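Long-range contacts in mandelate racemase/muconate lactonizing enzyme family protein (Sulfitobacter sp. NAS-14.1, PDB 3T4W), which is of unknown specificity but probably acts as a metal-dependent lyase of the enolase superfamily, drawing a proton from the carbon next to a substrate carboxylate: residues Gln26-Ile31 with Val75-Phe80; Gln209-Cys214 with Asn245-Tyr250; Arg142-Val147 with Pro351-Cys356; Ala191-Met196 with Glu409-Pro414; Glu265-Val270 with Ser296-Ile301. One frame throughout, in Å; residues are numbered along the deposited sequence.

Contact 1: Gln26-Ile31 with Val75-Phe80; sequences QDLEVI and VIEDVF
L28 overlaps the ring of F80. Its CB stands over one ring face, 3.8 Å from the centroid of the F80 ring and 23° off the ring normal. This is a CH-pi contact, offset toward the CD2 and CE2 rim. The two side chains run past each other in opposite directions. L28 CD2 therefore reaches back to the helix and comes within 3.8 Å of E77 CA. F80 has CG anti to its backbone N (chi1 172°), which swings the ring out to the strand. At the ring edge, near its plane, Q26 O lies 3.8 Å from F80 CE2. One residue on, D27 O is also near F80 CZ. Further along the strand, V30 CG2 meets I76 CG2 at 3.9 Å. I76 CG2 also lies 4.2 Å from L28 CD1, so one methyl serves both strand residues. The aliphatic part of E77 adds CG beside L28 CD2. Strand 26-31 and helix 75-80 run nearly antiparallel, with their axes 9.6 Å apart. A classic beta bulge sets Q26 and D27 together opposite T51 of the middle strand. The helix lies on the three-stranded antiparallel sheet of the N-terminal capping domain of the enolase superfamily. L50 of the middle strand touches both L28 and F80. With an alanine in place of F80, L28 CB would probably lose the face it rests on, and a gap would open beside L50. The contact is apolar packing between side chains, with the Q26 carbonyl at the ring edge. It thus relies on fit rather than on directed polar bonds.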
# COMPACT_ATOMS: atom_id res chain seq x y z
N GLN A 26 27.00 36.59 24.10
CA GLN A 26 26.66 37.27 25.34
C GLN A 26 25.50 38.27 25.18
O GLN A 26 24.57 38.26 25.99
CB GLN A 26 27.90 37.90 26.01
CG GLN A 26 28.13 39.38 25.77
CD GLN A 26 29.31 39.93 26.58
OE1 GLN A 26 29.95 39.20 27.34
NE2 GLN A 26 29.60 41.21 26.40
N ASP A 27 25.54 39.09 24.14
CA ASP A 27 24.53 40.13 23.97
C ASP A 27 23.49 39.83 22.89
O ASP A 27 23.76 39.14 21.91
CB ASP A 27 25.20 41.47 23.67
CG ASP A 27 26.00 41.98 24.84
OD1 ASP A 27 25.53 41.81 25.99
OD2 ASP A 27 27.11 42.54 24.61
N LEU A 28 22.29 40.38 23.10
CA LEU A 28 21.22 40.24 22.13
C LEU A 28 20.46 41.55 22.00
O LEU A 28 20.00 42.10 23.00
CB LEU A 28 20.26 39.13 22.53
CG LEU A 28 18.82 39.36 22.07
CD1 LEU A 28 18.64 38.91 20.63
CD2 LEU A 28 17.83 38.66 22.99
N GLU A 29 20.34 42.04 20.78
CA GLU A 29 19.46 43.16 20.47
C GLU A 29 18.42 42.74 19.44
O GLU A 29 18.74 42.09 18.45
CB GLU A 29 20.25 44.37 19.97
CG GLU A 29 20.69 45.31 21.07
CD GLU A 29 21.65 46.38 20.56
OE1 GLU A 29 21.40 46.94 19.48
OE2 GLU A 29 22.66 46.65 21.25
N VAL A 30 17.17 43.11 19.70
CA VAL A 30 16.09 42.86 18.76
C VAL A 30 15.69 44.18 18.11
O VAL A 30 15.54 45.19 18.80
CB VAL A 30 14.85 42.25 19.45
CG1 VAL A 30 13.65 42.29 18.53
CG2 VAL A 30 15.14 40.82 19.88
N ILE A 31 15.54 44.18 16.80
CA ILE A 31 15.15 45.39 16.11
C ILE A 31 14.05 45.11 15.11
O ILE A 31 14.24 44.33 14.17
CB ILE A 31 16.32 46.04 15.36
CG1 ILE A 31 17.45 46.40 16.33
CG2 ILE A 31 15.85 47.26 14.59
CD1 ILE A 31 18.74 46.80 15.62
N VAL A 75 9.50 36.40 23.14
CA VAL A 75 9.79 35.03 22.76
C VAL A 75 11.26 34.89 22.38
O VAL A 75 11.95 33.99 22.86
CB VAL A 75 8.91 34.56 21.58
CG1 VAL A 75 9.38 33.23 21.06
CG2 VAL A 75 7.44 34.50 22.00
N ILE A 76 11.74 35.80 21.54
CA ILE A 76 13.15 35.78 21.13
C ILE A 76 14.09 35.97 22.31
O ILE A 76 15.10 35.27 22.42
CB ILE A 76 13.46 36.86 20.08
CG1 ILE A 76 12.72 36.55 18.77
CG2 ILE A 76 14.97 36.95 19.87
CD1 ILE A 76 12.69 37.72 17.79
N GLU A 77 13.78 36.92 23.19
CA GLU A 77 14.60 37.16 24.38
C GLU A 77 14.69 35.89 25.22
O GLU A 77 15.77 35.51 25.68
CB GLU A 77 14.04 38.31 25.22
CG GLU A 77 14.31 39.71 24.67
CD GLU A 77 13.53 40.79 25.40
OE1 GLU A 77 13.11 40.55 26.56
OE2 GLU A 77 13.32 41.88 24.83
N ASP A 78 13.56 35.23 25.43
CA ASP A 78 13.50 34.03 26.25
C ASP A 78 14.35 32.92 25.64
O ASP A 78 15.21 32.34 26.31
CB ASP A 78 12.05 33.57 26.45
CG ASP A 78 11.93 32.32 27.33
OD1 ASP A 78 12.51 31.27 26.97
OD2 ASP A 78 11.25 32.39 28.37
N VAL A 79 14.10 32.63 24.37
CA VAL A 79 14.84 31.58 23.68
C VAL A 79 16.34 31.80 23.77
O VAL A 79 17.11 30.85 23.98
CB VAL A 79 14.42 31.47 22.20
CG1 VAL A 79 15.43 30.63 21.42
CG2 VAL A 79 13.02 30.88 22.10
N PHE A 80 16.77 33.05 23.63
CA PHE A 80 18.20 33.36 23.61
C PHE A 80 18.86 33.16 24.97
O PHE A 80 19.91 32.53 25.08
CB PHE A 80 18.48 34.78 23.12
CG PHE A 80 19.92 35.21 23.27
CD1 PHE A 80 20.89 34.73 22.40
CD2 PHE A 80 20.30 36.05 24.30
CE1 PHE A 80 22.23 35.11 22.54
CE2 PHE A 80 21.63 36.43 24.45
CZ PHE A 80 22.59 35.96 23.57

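Contact 2: Gln209-Cys214 with Asn245-Tyr250; sequences QSVAFC and NAIAPY
V211 and Y250 cross at about a right angle. V211 CG1 touches the hydroxyl side of the ring, 3.7 Å from Y250 CE2 and near Y250 OH. The carbonyl V211 O stands over one face of the same ring, 3.9 Å above its plane and offset toward the rim. At the root of the Y250 side chain, C214 CB meets Y250 CB at 3.6 Å. The second branch of V211 turns to the preceding turn of the partner segment. There V211 CG2 lies 3.8 Å from A246 CB. Helices 204-221 and 237-247 are successive outer helices of the beta/alpha barrel, joined through strand 226-229. F229 of that strand touches S210, C214 and I247 from the barrel side. I247 puts CG1 between its backbone N and carbonyl carbon (chi1 65°), while CG2 points at helix 204-221. I247 CG2 meets C214 SG at 3.9 Å and S210 CB at 4.1 Å. The S210 hydroxyl is bonded to D206 O in its own helix; its CB is the atom that meets I247. Y250 O accepts a hydrogen bond from R218 NE, which ties it to a later part of helix 204-221.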
# COMPACT_ATOMS: atom_id res chain seq x y z
N GLN A 209 -9.92 34.18 -14.20
CA GLN A 209 -8.89 35.21 -14.06
C GLN A 209 -7.51 34.55 -14.07
O GLN A 209 -6.56 35.09 -14.65
CB GLN A 209 -9.11 36.05 -12.81
CG GLN A 209 -8.30 37.34 -12.79
CD GLN A 209 -9.07 38.53 -12.24
OE1 GLN A 209 -8.89 39.66 -12.69
NE2 GLN A 209 -9.94 38.28 -11.27
N SER A 210 -7.41 33.38 -13.45
CA SER A 210 -6.15 32.65 -13.39
C SER A 210 -5.66 32.26 -14.78
O SER A 210 -4.53 32.54 -15.16
CB SER A 210 -6.29 31.41 -12.50
OG SER A 210 -6.49 31.79 -11.15
N VAL A 211 -6.54 31.62 -15.54
CA VAL A 211 -6.23 31.19 -16.89
C VAL A 211 -5.85 32.38 -17.78
O VAL A 211 -4.98 32.27 -18.64
CB VAL A 211 -7.42 30.41 -17.50
CG1 VAL A 211 -7.29 30.28 -19.02
CG2 VAL A 211 -7.56 29.03 -16.82
N ALA A 212 -6.50 33.52 -17.55
CA ALA A 212 -6.27 34.71 -18.35
C ALA A 212 -4.91 35.34 -18.03
O ALA A 212 -4.23 35.85 -18.92
CB ALA A 212 -7.39 35.72 -18.15
N PHE A 213 -4.54 35.33 -16.76
CA PHE A 213 -3.20 35.74 -16.37
C PHE A 213 -2.16 34.88 -17.08
O PHE A 213 -1.24 35.38 -17.73
CB PHE A 213 -3.01 35.66 -14.85
CG PHE A 213 -3.28 36.96 -14.12
CD1 PHE A 213 -4.55 37.49 -14.06
CD2 PHE A 213 -2.24 37.64 -13.51
CE1 PHE A 213 -4.79 38.67 -13.40
CE2 PHE A 213 -2.48 38.83 -12.84
CZ PHE A 213 -3.75 39.34 -12.79
N CYS A 214 -2.31 33.57 -16.95
CA CYS A 214 -1.37 32.64 -17.56
C CYS A 214 -1.29 32.85 -19.07
O CYS A 214 -0.20 32.94 -19.64
CB CYS A 214 -1.75 31.20 -17.24
SG CYS A 214 -1.61 30.80 -15.48
N ASN A 245 -5.67 22.03 -13.09
CA ASN A 245 -5.93 21.49 -14.41
C ASN A 245 -6.28 22.57 -15.42
O ASN A 245 -6.13 22.38 -16.63
CB ASN A 245 -7.04 20.44 -14.35
CG ASN A 245 -6.55 19.13 -13.80
OD1 ASN A 245 -5.43 18.69 -14.09
ND2 ASN A 245 -7.39 18.47 -13.00
N ALA A 246 -6.77 23.70 -14.93
CA ALA A 246 -7.19 24.80 -15.80
C ALA A 246 -5.99 25.62 -16.29
O ALA A 246 -6.02 26.14 -17.40
CB ALA A 246 -8.22 25.69 -15.12
N ILE A 247 -4.95 25.71 -15.47
CA ILE A 247 -3.75 26.47 -15.86
C ILE A 247 -2.62 25.59 -16.42
O ILE A 247 -1.58 26.09 -16.85
CB ILE A 247 -3.21 27.30 -14.69
CG1 ILE A 247 -2.73 26.38 -13.57
CG2 ILE A 247 -4.26 28.30 -14.20
CD1 ILE A 247 -2.35 27.10 -12.31
N ALA A 248 -2.83 24.27 -16.43
CA ALA A 248 -1.80 23.35 -16.90
C ALA A 248 -1.38 23.60 -18.36
O ALA A 248 -0.22 23.42 -18.70
CB ALA A 248 -2.26 21.91 -16.72
N PRO A 249 -2.33 24.00 -19.21
CA PRO A 249 -1.96 24.23 -20.61
C PRO A 249 -0.85 25.28 -20.77
O PRO A 249 -0.02 25.18 -21.67
CB PRO A 249 -3.27 24.74 -21.24
CG PRO A 249 -4.34 24.14 -20.40
CD PRO A 249 -3.79 24.10 -19.00
N TYR A 250 -0.84 26.28 -19.90
CA TYR A 250 0.12 27.37 -20.03
C TYR A 250 1.47 26.98 -19.45
O TYR A 250 2.40 27.78 -19.40
CB TYR A 250 -0.46 28.67 -19.46
CG TYR A 250 -1.78 28.96 -20.13
CD1 TYR A 250 -1.82 29.62 -21.35
CD2 TYR A 250 -2.97 28.49 -19.59
CE1 TYR A 250 -3.02 29.85 -22.00
CE2 TYR A 250 -4.17 28.71 -20.23
CZ TYR A 250 -4.19 29.38 -21.43
OH TYR A 250 -5.39 29.60 -22.07

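Contact 3: Arg142-Val147 with Pro351-Cys356; sequences RMNERV and PNILMC
N144 ND2 gives hydrogen bonds to two backbone carbonyls, I350 O and A347 O, and also lies 3.6 Å from I353 CG2. The other end of the amide is held too. A water donates to N144 OD1 at 2.8 Å and to P351 O, likewise at 2.8 Å from the water. The N144 side chain thus bridges to the end of helix 337-349 with ND2 and to P351 through the water. Its CG lies anti to the carbonyl carbon, beside the backbone N (chi1 -57°), which turns the amide toward I353 and P351. M143 crosses P351 at about a right angle. M143 CG sits 3.6 Å from P351 N and 4.1 Å from P351 CD, and its bent chain brings CE back near P351 CB. Where strand 146-152 begins, V147 CG1 meets C356 SG at 3.8 Å. I353 CG1 lies more loosely at 4.4 Å from V147 CG1. A347 of helix 337-349 touches V147, I353 and C356. Strands 146-152 and 356-358 pair in parallel, so the contact lies where the first and last strands of the beta/alpha barrel meet and close it. R197 of a neighbouring subunit donates to M143 O, and E93 of another subunit packs on M143 and P351. Apolar side chains fill the strand end of this buried contact, while the N144 amide is met by two carbonyls and a water. The two bonds given by ND2, together with the water at OD1, probably fix the rotation of the amide, which tells its oxygen end from its nitrogen end.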
# COMPACT_ATOMS: atom_id res chain seq x y z
N ARG A 142 31.62 26.40 -2.30
CA ARG A 142 30.97 27.04 -3.44
C ARG A 142 30.54 26.04 -4.50
O ARG A 142 31.21 25.86 -5.53
CB ARG A 142 31.90 28.09 -4.04
CG ARG A 142 31.16 29.18 -4.80
CD ARG A 142 32.14 30.09 -5.48
NE ARG A 142 33.06 29.35 -6.33
CZ ARG A 142 34.24 29.81 -6.72
NH1 ARG A 142 34.63 31.02 -6.34
NH2 ARG A 142 35.02 29.07 -7.49
N MET A 143 29.42 25.38 -4.25
CA MET A 143 28.82 24.46 -5.21
C MET A 143 28.32 25.25 -6.42
O MET A 143 28.29 24.74 -7.53
CB MET A 143 27.65 23.73 -4.55
CG MET A 143 27.03 22.67 -5.42
SD MET A 143 28.14 21.27 -5.62
CE MET A 143 27.87 20.95 -7.35
N ASN A 144 27.93 26.50 -6.18
CA ASN A 144 27.36 27.33 -7.22
C ASN A 144 28.00 28.71 -7.27
O ASN A 144 28.00 29.44 -6.27
CB ASN A 144 25.85 27.45 -7.03
CG ASN A 144 25.16 26.09 -6.99
OD1 ASN A 144 25.13 25.37 -8.00
ND2 ASN A 144 24.62 25.73 -5.84
N GLU A 145 28.55 29.08 -8.41
CA GLU A 145 29.15 30.39 -8.54
C GLU A 145 28.07 31.46 -8.56
O GLU A 145 28.22 32.53 -7.97
CB GLU A 145 30.05 30.47 -9.78
CG GLU A 145 31.07 29.35 -9.84
CD GLU A 145 32.27 29.67 -10.72
OE1 GLU A 145 33.01 28.72 -11.08
OE2 GLU A 145 32.47 30.85 -11.04
N ARG A 146 26.96 31.16 -9.23
CA ARG A 146 25.83 32.07 -9.30
C ARG A 146 24.55 31.34 -8.95
O ARG A 146 24.48 30.11 -9.01
CB ARG A 146 25.71 32.66 -10.70
CG ARG A 146 26.76 33.68 -11.03
CD ARG A 146 27.01 33.74 -12.54
NE ARG A 146 26.02 34.55 -13.24
CZ ARG A 146 25.04 34.04 -13.98
NH1 ARG A 146 24.19 34.86 -14.59
NH2 ARG A 146 24.90 32.73 -14.10
N VAL A 147 23.53 32.10 -8.59
CA VAL A 147 22.25 31.51 -8.25
C VAL A 147 21.13 32.18 -9.04
O VAL A 147 21.04 33.41 -9.11
CB VAL A 147 21.97 31.61 -6.74
CG1 VAL A 147 20.54 31.16 -6.42
CG2 VAL A 147 22.99 30.79 -5.96
N PRO A 351 23.83 21.44 -4.28
CA PRO A 351 23.77 21.07 -5.70
C PRO A 351 22.34 21.13 -6.22
O PRO A 351 22.13 21.44 -7.39
CB PRO A 351 24.27 19.61 -5.69
CG PRO A 351 24.00 19.14 -4.29
CD PRO A 351 24.34 20.34 -3.45
N ASN A 352 21.37 20.86 -5.36
CA ASN A 352 19.98 20.78 -5.78
C ASN A 352 19.17 22.05 -5.54
O ASN A 352 18.05 22.01 -5.00
CB ASN A 352 19.28 19.58 -5.12
CG ASN A 352 19.23 19.68 -3.61
OD1 ASN A 352 20.21 20.06 -2.97
ND2 ASN A 352 18.09 19.33 -3.03
N ILE A 353 19.74 23.18 -5.94
CA ILE A 353 19.07 24.46 -5.85
C ILE A 353 18.28 24.72 -7.13
O ILE A 353 18.78 24.48 -8.24
CB ILE A 353 20.08 25.61 -5.67
CG1 ILE A 353 19.36 26.96 -5.71
CG2 ILE A 353 21.14 25.54 -6.75
CD1 ILE A 353 18.69 27.33 -4.40
N LEU A 354 17.06 25.21 -6.99
CA LEU A 354 16.27 25.61 -8.15
C LEU A 354 16.43 27.10 -8.43
O LEU A 354 16.95 27.50 -9.48
CB LEU A 354 14.79 25.28 -7.93
CG LEU A 354 13.83 25.79 -9.01
CD1 LEU A 354 14.36 25.50 -10.39
CD2 LEU A 354 12.44 25.18 -8.83
N MET A 355 15.98 27.93 -7.49
CA MET A 355 16.09 29.37 -7.64
C MET A 355 15.77 30.05 -6.31
O MET A 355 15.17 29.45 -5.43
CB MET A 355 15.15 29.88 -8.73
CG MET A 355 13.72 29.38 -8.61
SD MET A 355 12.64 29.99 -9.93
CE MET A 355 13.61 29.56 -11.37
N CYS A 356 16.18 31.31 -6.19
CA CYS A 356 15.95 32.08 -4.98
C CYS A 356 14.93 33.18 -5.21
O CYS A 356 15.05 33.96 -6.17
CB CYS A 356 17.26 32.69 -4.49
SG CYS A 356 18.22 31.61 -3.41
O HOH W 1 23.94 22.98 -8.86

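Contact 4: Ala191-Met196 with Glu409-Pro414; sequences AGPYTM and EMQEAP
The loop that follows barrel strand 185-188 meets the C-terminal tail here. In enolase-superfamily barrels such strand-to-helix loops surround the active-site mouth. A single beta bridge joins T195 with Q411. M196 N donates to Q411 O at 3.1 Å, nearly straight at 167°, and T195 CA adds a CA-H...O contact to the same oxygen. Beyond the bridge, M410 crosses Y194 at about a right angle. M410 CE reaches Y194 CB at 3.6 Å and also touches T195 O. The Q411 chain extends to lay its amide beside P193, with OE1 3.5 Å from P193 CB. Q411 NE2 donates to A413 O at 2.9 Å; A413 O lies in the amide plane, whereas NE2 stands above the A413 carbonyl plane. Replacing Q411 by an alanine would probably leave A413 O without this donor and open a gap beside P193. M196 bends back so that CE lies 3.6 Å from E412 CG. The E412 carboxylate makes a salt bridge with R98 of a neighbouring subunit, and T195 O accepts from Q106 of that subunit. One backbone bond thus pins the tail to the loop at a single point, while the charge and carbonyl beside it bind the next subunit.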
# COMPACT_ATOMS: atom_id res chain seq x y z
N ALA A 191 -5.52 34.07 -8.04
CA ALA A 191 -6.57 33.12 -7.69
C ALA A 191 -7.52 33.52 -6.55
O ALA A 191 -8.35 32.72 -6.12
CB ALA A 191 -5.97 31.75 -7.43
N GLY A 192 -7.40 34.75 -6.07
CA GLY A 192 -8.29 35.22 -5.03
C GLY A 192 -7.68 35.16 -3.64
O GLY A 192 -6.57 34.65 -3.47
N PRO A 193 -8.40 35.67 -2.64
CA PRO A 193 -7.86 35.82 -1.29
C PRO A 193 -7.92 34.52 -0.48
O PRO A 193 -8.82 33.71 -0.65
CB PRO A 193 -8.79 36.86 -0.68
CG PRO A 193 -10.10 36.48 -1.26
CD PRO A 193 -9.75 36.26 -2.73
N TYR A 194 -6.93 34.34 0.39
CA TYR A 194 -6.95 33.26 1.35
C TYR A 194 -7.63 33.79 2.59
O TYR A 194 -7.42 34.94 2.96
CB TYR A 194 -5.52 32.84 1.67
CG TYR A 194 -4.56 34.02 1.72
CD1 TYR A 194 -3.98 34.51 0.56
CD2 TYR A 194 -4.24 34.63 2.93
CE1 TYR A 194 -3.10 35.58 0.59
CE2 TYR A 194 -3.35 35.70 2.97
CZ TYR A 194 -2.80 36.17 1.80
OH TYR A 194 -1.93 37.23 1.82
N THR A 195 -8.45 32.96 3.23
CA THR A 195 -9.17 33.41 4.41
C THR A 195 -8.91 32.52 5.62
O THR A 195 -8.50 31.37 5.49
CB THR A 195 -10.68 33.48 4.16
OG1 THR A 195 -11.30 32.23 4.51
CG2 THR A 195 -10.96 33.81 2.69
N MET A 196 -9.15 33.10 6.78
CA MET A 196 -9.09 32.42 8.07
C MET A 196 -9.96 31.15 8.12
O MET A 196 -9.83 30.33 9.03
CB MET A 196 -9.50 33.44 9.14
CG MET A 196 -10.30 32.92 10.32
SD MET A 196 -12.09 32.87 10.05
CE MET A 196 -12.35 34.39 9.17
N GLU A 409 -1.69 38.62 6.94
CA GLU A 409 -2.99 38.40 7.54
C GLU A 409 -3.93 37.63 6.62
O GLU A 409 -3.92 37.84 5.41
CB GLU A 409 -3.62 39.73 7.95
CG GLU A 409 -3.10 40.27 9.27
CD GLU A 409 -3.56 41.70 9.54
OE1 GLU A 409 -4.13 42.33 8.62
OE2 GLU A 409 -3.34 42.19 10.67
N MET A 410 -4.72 36.73 7.20
CA MET A 410 -5.76 36.03 6.45
C MET A 410 -7.09 36.73 6.69
O MET A 410 -7.57 36.81 7.82
CB MET A 410 -5.85 34.55 6.85
CG MET A 410 -4.51 33.84 6.91
SD MET A 410 -4.62 32.05 6.85
CE MET A 410 -5.04 31.81 5.13
N GLN A 411 -7.68 37.25 5.61
CA GLN A 411 -8.89 38.04 5.73
C GLN A 411 -10.04 37.27 6.37
O GLN A 411 -10.07 36.03 6.35
CB GLN A 411 -9.31 38.57 4.36
CG GLN A 411 -10.14 37.60 3.55
CD GLN A 411 -10.62 38.23 2.26
OE1 GLN A 411 -9.97 39.13 1.72
NE2 GLN A 411 -11.76 37.76 1.76
N GLU A 412 -11.00 38.00 6.92
CA GLU A 412 -12.12 37.37 7.61
C GLU A 412 -13.27 37.05 6.65
O GLU A 412 -13.92 36.01 6.78
CB GLU A 412 -12.60 38.25 8.76
CG GLU A 412 -13.82 37.69 9.47
CD GLU A 412 -13.73 37.79 10.99
OE1 GLU A 412 -12.61 37.91 11.53
OE2 GLU A 412 -14.80 37.72 11.64
N ALA A 413 -13.52 37.94 5.70
CA ALA A 413 -14.60 37.75 4.75
C ALA A 413 -14.41 36.46 3.96
O ALA A 413 -13.28 36.11 3.61
CB ALA A 413 -14.68 38.93 3.81
N PRO A 414 -15.52 35.77 3.65
CA PRO A 414 -15.49 34.54 2.84
C PRO A 414 -15.09 34.85 1.41
O PRO A 414 -15.18 36.01 0.98
CB PRO A 414 -16.95 34.07 2.85
CG PRO A 414 -17.66 34.91 3.87
CD PRO A 414 -16.89 36.18 4.00

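Contact 5: Glu265-Val270 with Ser296-Ile301; sequences EQMAAV and SGAAAI
The peptide carbonyl of A298 turns its oxygen to M267, where A298 O lies 3.3 Å from M267 CG and 3.7 Å from M267 SD. The S296 carbonyl likewise presents its oxygen to A268, with S296 O 3.3 Å from A268 CB. A third carbonyl, G297 O, comes near A268 CA. The methyl of A298 packs on the helix, with A298 CB 4.0 Å from M267 CB and 4.1 Å from A268 CB. M267 has CG anti to its backbone N (chi1 -171°), which carries the chain past A298 O toward strand 278-280. Its outer end packs there on V278 and T280. S296 OG is near A268 CB too, but its hydrogen bond goes to P292 O in the helix it follows. E265 turns away and forms a salt bridge with R295 of a neighbouring subunit. The small methyls of A268 and A298 and the lack of a side chain at G297 let the loop backbone lie close against helix 264-273. G297, with positive phi, ends helix 287-295 in a Schellman motif. The chain then runs on into strand 301-302. This is a helix-to-strand turn of the beta/alpha barrel, packed on the preceding outer helix.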
# COMPACT_ATOMS: atom_id res chain seq x y z
N GLU A 265 -1.05 14.73 3.23
CA GLU A 265 -1.61 13.70 2.36
C GLU A 265 -2.56 14.31 1.32
O GLU A 265 -2.62 13.84 0.18
CB GLU A 265 -2.31 12.63 3.20
CG GLU A 265 -1.75 12.50 4.62
CD GLU A 265 -2.20 11.23 5.35
OE1 GLU A 265 -2.40 11.30 6.59
OE2 GLU A 265 -2.36 10.18 4.69
N GLN A 266 -3.27 15.36 1.71
CA GLN A 266 -4.13 16.05 0.76
C GLN A 266 -3.31 16.76 -0.30
O GLN A 266 -3.69 16.77 -1.48
CB GLN A 266 -5.08 17.03 1.46
CG GLN A 266 -6.17 16.37 2.29
CD GLN A 266 -7.09 15.48 1.46
OE1 GLN A 266 -7.32 14.32 1.79
NE2 GLN A 266 -7.62 16.03 0.37
N MET A 267 -2.19 17.37 0.08
CA MET A 267 -1.39 18.06 -0.92
C MET A 267 -0.86 17.04 -1.92
O MET A 267 -0.84 17.30 -3.12
CB MET A 267 -0.26 18.88 -0.29
CG MET A 267 0.46 19.80 -1.29
SD MET A 267 1.66 20.91 -0.51
CE MET A 267 0.57 22.14 0.21
N ALA A 268 -0.45 15.87 -1.44
CA ALA A 268 0.01 14.81 -2.32
C ALA A 268 -1.10 14.42 -3.30
O ALA A 268 -0.84 14.15 -4.47
CB ALA A 268 0.47 13.60 -1.53
N ALA A 269 -2.33 14.39 -2.79
CA ALA A 269 -3.49 14.10 -3.63
C ALA A 269 -3.52 15.05 -4.81
O ALA A 269 -3.63 14.63 -5.97
CB ALA A 269 -4.78 14.19 -2.82
N VAL A 270 -3.42 16.34 -4.52
CA VAL A 270 -3.34 17.37 -5.55
C VAL A 270 -2.19 17.08 -6.51
O VAL A 270 -2.34 17.18 -7.73
CB VAL A 270 -3.12 18.77 -4.93
CG1 VAL A 270 -2.78 19.79 -6.02
CG2 VAL A 270 -4.34 19.19 -4.12
N SER A 296 5.64 11.45 1.12
CA SER A 296 4.28 11.19 0.64
C SER A 296 4.04 11.70 -0.77
O SER A 296 2.98 11.46 -1.35
CB SER A 296 3.27 11.86 1.57
OG SER A 296 3.18 13.24 1.26
N GLY A 297 5.02 12.41 -1.33
CA GLY A 297 4.89 12.95 -2.67
C GLY A 297 4.07 14.23 -2.72
O GLY A 297 3.55 14.60 -3.77
N ALA A 298 3.97 14.90 -1.59
CA ALA A 298 3.14 16.09 -1.48
C ALA A 298 3.72 17.27 -2.26
O ALA A 298 3.00 18.19 -2.63
CB ALA A 298 2.94 16.47 -0.02
N ALA A 299 5.03 17.23 -2.52
CA ALA A 299 5.65 18.36 -3.20
C ALA A 299 7.00 17.97 -3.77
O ALA A 299 7.76 17.23 -3.15
CB ALA A 299 5.79 19.54 -2.25
N ALA A 300 7.30 18.47 -4.96
CA ALA A 300 8.56 18.15 -5.63
C ALA A 300 9.55 19.31 -5.51
O ALA A 300 10.71 19.18 -5.88
CB ALA A 300 8.32 17.81 -7.09
N ILE A 301 9.07 20.44 -5.01
CA ILE A 301 9.91 21.61 -4.84
C ILE A 301 9.71 22.19 -3.44
O ILE A 301 8.58 22.52 -3.06
CB ILE A 301 9.61 22.69 -5.91
CG1 ILE A 301 9.93 22.14 -7.31
CG2 ILE A 301 10.40 23.97 -5.64
CD1 ILE A 301 9.58 23.08 -8.45

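Contact 1 belongs to the capping domain and contact 2 to the far side of the barrel, with centres 46 Å apart. Contacts 2 and 4 touch, S210 OG lying 3.7 Å from A191 CA. Contacts 3 and 5 touch as well, through L354 CD2 and I301 CD1 at 3.6 Å. Contact 2 falls within the chain that contact 4 closes off, and contact 5 within that of contact 3. Contacts 3 and 4 alternate along the chain, their centres 34 Å apart. Contact 4 probably lies on the active-site side of the barrel, as in related enzymes. Its nearest atoms are about 17 Å from contact 1, and both reach the same neighbouring subunit.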